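Local atomic coordinates of geranyltranstransferase (Thermotoga maritima, PDB entry 2FTZ), a protein that probably catalyses the condensation of geranyl diphosphate with isopentenyl diphosphate to give farnesyl diphosphate and release diphosphate. Residues A[49-54]-A[179-184]; A[123-127]-A[139-143]. All blocks are in the same frame, centred on the assembly; numbering follows the deposited sequence.

Interaction 1 (A[49-54]-A[179-184])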
loop_
_atom_site.group_PDB
_atom_site.type_symbol
_atom_site.label_atom_id
_atom_site.label_comp_id
_atom_site.label_asym_id
_atom_site.label_seq_id
_atom_site.Cartn_x
_atom_site.Cartn_y
_atom_site.Cartn_z
ATOM N N ILE A 49 -19.747 4.280 7.181
ATOM C CA ILE A 49 -19.752 5.671 7.641
ATOM C C ILE A 49 -18.779 6.576 6.859
ATOM O O ILE A 49 -19.096 7.718 6.585
ATOM C CB ILE A 49 -19.509 5.810 9.172
ATOM C CG1 ILE A 49 -19.614 7.267 9.600
ATOM C CG2 ILE A 49 -18.139 5.336 9.575
ATOM C CD1 ILE A 49 -21.060 7.852 9.346
ATOM N N ARG A 50 -17.590 6.087 6.542
ATOM C CA ARG A 50 -16.567 6.887 5.870
ATOM C C ARG A 50 -17.003 7.297 4.457
ATOM O O ARG A 50 -17.055 8.496 4.151
ATOM C CB ARG A 50 -15.206 6.168 5.882
ATOM C CG ARG A 50 -14.655 6.066 7.321
ATOM C CD ARG A 50 -13.468 5.080 7.432
ATOM N NE ARG A 50 -13.026 4.937 8.814
ATOM C CZ ARG A 50 -13.678 4.190 9.702
ATOM N NH1 ARG A 50 -14.796 3.593 9.369
ATOM N NH2 ARG A 50 -13.226 4.077 10.938
ATOM N N PRO A 51 -17.372 6.332 3.611
ATOM C CA PRO A 51 -17.891 6.776 2.306
ATOM C C PRO A 51 -19.169 7.621 2.395
ATOM O O PRO A 51 -19.339 8.539 1.601
ATOM C CB PRO A 51 -18.086 5.459 1.526
ATOM C CG PRO A 51 -18.141 4.423 2.573
ATOM C CD PRO A 51 -17.243 4.869 3.674
ATOM N N LEU A 52 -20.055 7.314 3.344
ATOM C CA LEU A 52 -21.272 8.100 3.538
ATOM C C LEU A 52 -20.923 9.563 3.873
ATOM O O LEU A 52 -21.546 10.482 3.295
ATOM C CB LEU A 52 -22.194 7.483 4.604
ATOM C CG LEU A 52 -23.635 7.963 4.632
ATOM C CD1 LEU A 52 -24.247 7.843 3.243
ATOM C CD2 LEU A 52 -24.409 7.120 5.634
ATOM N N LEU A 53 -19.926 9.808 4.733
ATOM C CA LEU A 53 -19.470 11.182 5.029
ATOM C C LEU A 53 -18.956 11.891 3.790
ATOM O O LEU A 53 -19.304 13.053 3.545
ATOM C CB LEU A 53 -18.345 11.258 6.105
ATOM C CG LEU A 53 -18.787 11.137 7.548
ATOM C CD1 LEU A 53 -17.573 10.771 8.403
ATOM C CD2 LEU A 53 -19.422 12.449 8.003
ATOM N N VAL A 54 -18.115 11.205 3.011
ATOM C CA VAL A 54 -17.578 11.782 1.786
ATOM C C VAL A 54 -18.720 12.178 0.840
ATOM O O VAL A 54 -18.745 13.283 0.303
ATOM C CB VAL A 54 -16.618 10.825 1.064
ATOM C CG1 VAL A 54 -16.293 11.385 -0.342
ATOM C CG2 VAL A 54 -15.350 10.588 1.907
ATOM N N LEU A 179 -7.878 9.155 8.792
ATOM C CA LEU A 179 -8.761 8.783 7.680
ATOM C C LEU A 179 -10.035 9.634 7.660
ATOM O O LEU A 179 -10.507 10.048 6.592
ATOM C CB LEU A 179 -9.087 7.299 7.722
ATOM C CG LEU A 179 -9.751 6.722 6.458
ATOM C CD1 LEU A 179 -9.031 7.113 5.097
ATOM C CD2 LEU A 179 -9.873 5.209 6.558
ATOM N N PHE A 180 -10.583 9.933 8.839
ATOM C CA PHE A 180 -11.688 10.904 8.900
ATOM C C PHE A 180 -11.287 12.304 8.499
ATOM O O PHE A 180 -12.076 13.003 7.866
ATOM C CB PHE A 180 -12.301 10.866 10.307
ATOM C CG PHE A 180 -13.160 9.675 10.530
ATOM C CD1 PHE A 180 -14.317 9.515 9.822
ATOM C CD2 PHE A 180 -12.790 8.691 11.433
ATOM C CE1 PHE A 180 -15.134 8.369 10.047
ATOM C CE2 PHE A 180 -13.593 7.597 11.678
ATOM C CZ PHE A 180 -14.756 7.441 11.004
ATOM N N ALA A 181 -10.073 12.735 8.860
ATOM C CA ALA A 181 -9.525 14.003 8.428
ATOM C C ALA A 181 -9.534 14.092 6.911
ATOM O O ALA A 181 -9.945 15.105 6.364
ATOM C CB ALA A 181 -8.083 14.235 8.982
ATOM N N PHE A 182 -9.142 13.004 6.253
ATOM C CA PHE A 182 -9.183 12.920 4.801
ATOM C C PHE A 182 -10.617 12.951 4.251
ATOM O O PHE A 182 -10.871 13.607 3.231
ATOM C CB PHE A 182 -8.436 11.688 4.287
ATOM C CG PHE A 182 -8.492 11.540 2.793
ATOM C CD1 PHE A 182 -7.619 12.263 1.989
ATOM C CD2 PHE A 182 -9.447 10.734 2.185
ATOM C CE1 PHE A 182 -7.699 12.185 0.605
ATOM C CE2 PHE A 182 -9.525 10.642 0.841
ATOM C CZ PHE A 182 -8.643 11.375 0.018
ATOM N N CYS A 183 -11.534 12.230 4.879
ATOM C CA CYS A 183 -12.931 12.258 4.448
ATOM C C CYS A 183 -13.525 13.668 4.499
ATOM O O CYS A 183 -14.309 14.056 3.651
ATOM C CB CYS A 183 -13.784 11.336 5.323
ATOM S SG CYS A 183 -13.474 9.578 5.112
ATOM N N PHE A 184 -13.173 14.413 5.543
ATOM C CA PHE A 184 -13.664 15.812 5.734
ATOM C C PHE A 184 -13.007 16.758 4.699
ATOM O O PHE A 184 -13.638 17.660 4.231
ATOM C CB PHE A 184 -13.346 16.301 7.142
ATOM C CG PHE A 184 -14.378 15.961 8.198
ATOM C CD1 PHE A 184 -14.785 14.656 8.418
ATOM C CD2 PHE A 184 -14.845 16.951 9.041
ATOM C CE1 PHE A 184 -15.682 14.347 9.434
ATOM C CE2 PHE A 184 -15.697 16.642 10.095
ATOM C CZ PHE A 184 -16.157 15.347 10.259
#

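Interaction 2 (A[123-127]-A[139-143])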
loop_
_atom_site.group_PDB
_atom_site.type_symbol
_atom_site.label_atom_id
_atom_site.label_comp_id
_atom_site.label_asym_id
_atom_site.label_seq_id
_atom_site.Cartn_x
_atom_site.Cartn_y
_atom_site.Cartn_z
ATOM N N ALA A 123 -7.183 0.872 -3.606
ATOM C CA ALA A 123 -7.595 2.166 -3.070
ATOM C C ALA A 123 -6.792 3.267 -3.758
ATOM O O ALA A 123 -7.378 4.284 -4.171
ATOM C CB ALA A 123 -7.424 2.179 -1.530
ATOM N N PHE A 124 -5.454 3.145 -3.795
ATOM C CA PHE A 124 -4.615 4.098 -4.511
ATOM C C PHE A 124 -4.984 4.182 -6.002
ATOM O O PHE A 124 -5.008 5.277 -6.569
ATOM C CB PHE A 124 -3.125 3.778 -4.370
ATOM C CG PHE A 124 -2.520 4.181 -3.047
ATOM C CD1 PHE A 124 -2.151 5.522 -2.810
ATOM C CD2 PHE A 124 -2.331 3.249 -2.016
ATOM C CE1 PHE A 124 -1.570 5.885 -1.631
ATOM C CE2 PHE A 124 -1.754 3.657 -0.771
ATOM C CZ PHE A 124 -1.423 4.943 -0.582
ATOM N N SER A 125 -5.327 3.060 -6.635
ATOM C CA SER A 125 -5.712 3.087 -8.040
ATOM C C SER A 125 -6.989 3.933 -8.231
ATOM O O SER A 125 -7.110 4.687 -9.195
ATOM C CB SER A 125 -5.942 1.675 -8.586
ATOM O OG SER A 125 -6.311 1.729 -9.953
ATOM N N GLN A 126 -7.941 3.806 -7.317
ATOM C CA GLN A 126 -9.180 4.618 -7.407
ATOM C C GLN A 126 -8.910 6.075 -7.254
ATOM O O GLN A 126 -9.458 6.849 -8.025
ATOM C CB GLN A 126 -10.238 4.115 -6.423
ATOM C CG GLN A 126 -10.828 2.787 -6.848
ATOM C CD GLN A 126 -11.563 2.840 -8.188
ATOM O OE1 GLN A 126 -12.553 3.557 -8.343
ATOM N NE2 GLN A 126 -11.078 2.059 -9.155
ATOM N N ILE A 127 -8.072 6.456 -6.270
ATOM C CA ILE A 127 -7.655 7.831 -6.069
ATOM C C ILE A 127 -6.959 8.385 -7.283
ATOM O O ILE A 127 -7.177 9.522 -7.684
ATOM C CB ILE A 127 -6.745 7.998 -4.843
ATOM C CG1 ILE A 127 -7.562 7.765 -3.579
ATOM C CG2 ILE A 127 -6.158 9.400 -4.752
ATOM C CD1 ILE A 127 -8.660 8.855 -3.282
ATOM N N PHE A 139 -4.029 11.786 0.370
ATOM C CA PHE A 139 -4.350 10.393 0.586
ATOM C C PHE A 139 -3.089 9.594 1.002
ATOM O O PHE A 139 -3.136 8.760 1.916
ATOM C CB PHE A 139 -5.034 9.802 -0.646
ATOM C CG PHE A 139 -5.549 8.417 -0.457
ATOM C CD1 PHE A 139 -6.704 8.182 0.265
ATOM C CD2 PHE A 139 -4.835 7.308 -0.911
ATOM C CE1 PHE A 139 -7.175 6.917 0.435
ATOM C CE2 PHE A 139 -5.312 6.000 -0.717
ATOM C CZ PHE A 139 -6.478 5.828 -0.057
ATOM N N SER A 140 -1.983 9.864 0.337
ATOM C CA SER A 140 -0.710 9.169 0.600
ATOM C C SER A 140 -0.232 9.533 1.992
ATOM O O SER A 140 0.217 8.672 2.731
ATOM C CB SER A 140 0.354 9.591 -0.445
ATOM O OG SER A 140 0.010 9.007 -1.691
ATOM N N GLU A 141 -0.364 10.804 2.357
ATOM C CA GLU A 141 0.045 11.277 3.707
ATOM C C GLU A 141 -0.840 10.609 4.752
ATOM O O GLU A 141 -0.376 10.183 5.793
ATOM C CB GLU A 141 -0.094 12.808 3.807
ATOM C CG GLU A 141 0.061 13.375 5.222
ATOM C CD GLU A 141 0.365 14.905 5.230
ATOM O OE1 GLU A 141 0.272 15.555 4.150
ATOM O OE2 GLU A 141 0.691 15.425 6.328
ATOM N N THR A 142 -2.135 10.527 4.449
ATOM C CA THR A 142 -3.105 9.890 5.319
ATOM C C THR A 142 -2.754 8.415 5.567
ATOM O O THR A 142 -2.830 7.982 6.673
ATOM C CB THR A 142 -4.511 10.016 4.736
ATOM O OG1 THR A 142 -4.847 11.414 4.678
ATOM C CG2 THR A 142 -5.559 9.209 5.555
ATOM N N ALA A 143 -2.421 7.674 4.508
ATOM C CA ALA A 143 -2.055 6.258 4.593
ATOM C C ALA A 143 -0.895 6.060 5.554
ATOM O O ALA A 143 -0.916 5.168 6.426
ATOM C CB ALA A 143 -1.700 5.725 3.189
#

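Interaction 1 (A[49-54]-A[179-184])
R50 and F180 bring a charged group and an aromatic ring together between two nearly parallel helices. F180 CZ lies over one face of the R50 guanidinium, offset toward the rim of that group, with R50 NH2 3.6 Å from F180 CE2; the two planes are 31° apart. The aliphatic part of the arginine packs as well: R50 CG lies 3.6 Å from F180 CE1, while R50 CD meets L179 CD2 at 3.7 Å. At the edge of the same ring, close to its plane, come L53 CD1, 3.8 Å from F180 CD1, and I49 CG2. L53 CD1 also reaches the ring of F184. Further along, where the backbones come closest, V54 CG2 touches C183 CB at 3.8 Å. The CB bond of C183 points toward helix 49-61, and C183 SG packs against R50 CB and V54 CG2.

The chain of R50 runs extended from CG to NE (chi3 -176°), which carries the guanidinium past F180 to an unidentified molecule, probably from the crystallisation liquor, hydrogen-bonded to NH2. With an alanine here, the CZ end of F180 is likely to lose the arginine chain that packs on it, and the bound molecule this donor. F205 and F209 pack against F180 in turn. Within the all-helical polyprenyl synthetase fold, the axes of segments 49-54 and 179-184 run 24° from parallel, 9.3 Å apart at closest approach, and helix 69-87 packs against both through V75, which touches R50 and F182.

Interaction 2 (A[123-127]-A[139-143])
F124 and F139 form a T-shaped pair, the edge of F139 directed at the face of F124. Their centroids are 5.0 Å apart with planes at 80°, and F139 CE2 stands over the centre of the F124 ring. The F139 ring reaches across because its CG is anti to the backbone N, on a bond that already points at the opposite helix.

A CH-pi contact engages one face of F139: I127 CG1 sits 3.7 Å from the centroid of that ring, only 9° off its normal. One phenylalanine thus offers an edge to an aromatic neighbour and a face to an aliphatic one.

This is antiparallel helix packing in the all-helical polyprenyl synthetase fold, helix 109-127 turning back through a short connection to helix 136-143, with the segment axes at 159° and 11.7 Å apart.

A123 and A143 add apolar contacts on the two rings. A123 CB lies 4.0 Å from F139 CZ, and A143 CB is 3.9 Å from F124 CZ. The polar component is slight: S140 OG approaches F124 CE1 at the ring edge, 3.5 Å away, while hydrogen-bonding to the carbonyl O of F136. Across the dimer interface, F124 stacks on F124 of the second subunit, and A143 packs against F121 of that subunit.

In the fold
Both contacts are buried helix pairings within the polyprenyl synthetase range, yet they hold different elements: interaction 1 joins nearly parallel helices far apart in sequence, interaction 2 a nearly antiparallel pair close in sequence. The centre of interaction 1 is about 7 Å from the centre of the chain, and the contact mixes aliphatic, aromatic and charged groups beside a bound molecule probably from the crystallisation liquor. Interaction 2, its centre about 12 Å from the chain centre, is almost wholly apolar and borders the second subunit. The two meet directly: F182, on the helix of 179-184, packs edge-to-face with F139, and F182 CB lies 3.6 Å from T142 OG1. Helix 69-87 touches side chains of both.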